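Local coordinates for abhydrolase domain-containing protein (Exiguobacterium antarcticum, PDB 5H3H) that probably hydrolyses esters as an alpha/beta-hydrolase-fold esterase, binds peroxyacetic acid and may also act as a perhydrolase, at residues 76-79 and 80-84. Residues are numbered along the deposited sequence; the frame is centred on the assembly and turned at random.
Sequences SDIN and EVIQQ
Asn79 holds CG trans to its backbone N (chi1 -180°), while Glu80 folds back at chi2 (-59°); these two torsions bring the amide ND2 and the carboxylate OE2 to one water. That water also meets Ser76 OG, at 2.9 Å. It accepts from Asn79 ND2 at 2.9 Å and donates to Glu80 OE2 at 2.7 Å, so a short hydroxyl, an amide and a flexible acid suit their places round a shared solvent molecule. The same amide crosses that of Gln83 at an angle, their planes 59° apart, with ND2 of Asn79 3.4 Å from OE1 of Gln83. A leucine at Asn79 would probably leave the water without its amide donor, and the bridge from Ser76 to Glu80 less firmly held. The helix backbone is regular here: Gln83 N donates to Asn79 O at 2.9 Å, and Glu80 N to Ser76 O at 3.0 Å. The inward side is mainly apolar, as branched residues suit a buried flank: Ile78 CG2 meets Ile82 CD1 at 4.0 Å, one turn on, and the pair packs against Ile101 and Tyr105 of helix 97-109. Val81 lies on Val15 of strand 12-18; Asp77 is the buried exception, its charge met by Arg57. The i to i+4 backbone bonds are those of any alpha-helix, and helix 71-85 packs on the central sheet as helices do in the alpha/beta hydrolase fold.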
loop_
_atom_site.group_PDB
_atom_site.type_symbol
_atom_site.label_atom_id
_atom_site.label_comp_id
_atom_site.label_asym_id
_atom_site.label_seq_id
_atom_site.Cartn_x
_atom_site.Cartn_y
_atom_site.Cartn_z
ATOM N N SER B 76 4.410 -10.303 3.424
ATOM C CA SER B 76 3.085 -10.677 4.008
ATOM C C SER B 76 3.237 -11.165 5.437
ATOM O O SER B 76 2.416 -10.814 6.297
ATOM C CB SER B 76 2.352 -11.712 3.164
ATOM O OG SER B 76 1.117 -12.003 3.778
ATOM N N ASP B 77 4.310 -11.939 5.707
ATOM C CA ASP B 77 4.555 -12.419 7.088
ATOM C C ASP B 77 4.838 -11.265 7.980
ATOM O O ASP B 77 4.375 -11.217 9.094
ATOM C CB ASP B 77 5.690 -13.450 7.242
ATOM C CG ASP B 77 5.437 -14.784 6.478
ATOM O OD1 ASP B 77 4.286 -15.104 6.125
ATOM O OD2 ASP B 77 6.414 -15.532 6.203
ATOM N N ILE B 78 5.603 -10.291 7.497
ATOM C CA ILE B 78 5.848 -9.109 8.336
ATOM C C ILE B 78 4.519 -8.356 8.627
ATOM O O ILE B 78 4.335 -7.915 9.740
ATOM C CB ILE B 78 6.873 -8.159 7.742
ATOM C CG1 ILE B 78 8.213 -8.932 7.536
ATOM C CG2 ILE B 78 7.045 -6.918 8.613
ATOM C CD1 ILE B 78 8.654 -9.817 8.679
ATOM N N ASN B 79 3.653 -8.271 7.635
ATOM C CA ASN B 79 2.334 -7.641 7.817
ATOM C C ASN B 79 1.588 -8.330 8.905
ATOM O O ASN B 79 1.087 -7.678 9.803
ATOM C CB ASN B 79 1.514 -7.625 6.535
ATOM C CG ASN B 79 0.140 -6.957 6.720
ATOM O OD1 ASN B 79 0.032 -5.746 7.013
ATOM N ND2 ASN B 79 -0.910 -7.753 6.587
ATOM N N GLU B 80 1.600 -9.660 8.897
ATOM C CA GLU B 80 1.013 -10.398 9.990
ATOM C C GLU B 80 1.625 -10.108 11.359
ATOM O O GLU B 80 0.910 -9.934 12.320
ATOM C CB GLU B 80 0.958 -11.912 9.687
ATOM C CG GLU B 80 0.145 -12.206 8.444
ATOM C CD GLU B 80 -1.286 -11.693 8.570
ATOM O OE1 GLU B 80 -1.868 -11.869 9.692
ATOM O OE2 GLU B 80 -1.789 -11.148 7.552
ATOM N N VAL B 81 2.937 -10.010 11.457
ATOM C CA VAL B 81 3.560 -9.730 12.724
ATOM C C VAL B 81 3.012 -8.423 13.303
ATOM O O VAL B 81 2.570 -8.377 14.451
ATOM C CB VAL B 81 5.128 -9.617 12.610
ATOM C CG1 VAL B 81 5.702 -9.000 13.859
ATOM C CG2 VAL B 81 5.782 -10.993 12.346
ATOM N N ILE B 82 3.063 -7.382 12.497
ATOM C CA ILE B 82 2.676 -6.024 12.906
ATOM C C ILE B 82 1.152 -5.973 13.215
ATOM O O ILE B 82 0.779 -5.464 14.269
ATOM C CB ILE B 82 3.127 -5.018 11.820
ATOM C CG1 ILE B 82 4.639 -4.753 12.007
ATOM C CG2 ILE B 82 2.369 -3.697 11.847
ATOM C CD1 ILE B 82 5.300 -4.046 10.848
ATOM N N GLN B 83 0.325 -6.535 12.316
ATOM C CA GLN B 83 -1.156 -6.531 12.478
ATOM C C GLN B 83 -1.584 -7.319 13.697
ATOM O O GLN B 83 -2.319 -6.790 14.537
ATOM C CB GLN B 83 -1.871 -7.069 11.226
ATOM C CG GLN B 83 -1.998 -6.030 10.136
ATOM C CD GLN B 83 -2.983 -6.410 9.045
ATOM O OE1 GLN B 83 -3.415 -7.567 8.933
ATOM N NE2 GLN B 83 -3.344 -5.425 8.224
ATOM N N GLN B 84 -1.095 -8.550 13.849
ATOM C CA GLN B 84 -1.433 -9.394 15.059
ATOM C C GLN B 84 -0.848 -8.926 16.384
ATOM O O GLN B 84 -1.432 -9.166 17.437
ATOM C CB GLN B 84 -1.042 -10.853 14.845
ATOM C CG GLN B 84 -1.835 -11.426 13.703
ATOM C CD GLN B 84 -1.414 -12.803 13.281
ATOM O OE1 GLN B 84 -1.408 -13.081 12.083
ATOM N NE2 GLN B 84 -1.117 -13.684 14.243
HETATM O O HOH W 1 -0.754 -10.289 5.182
#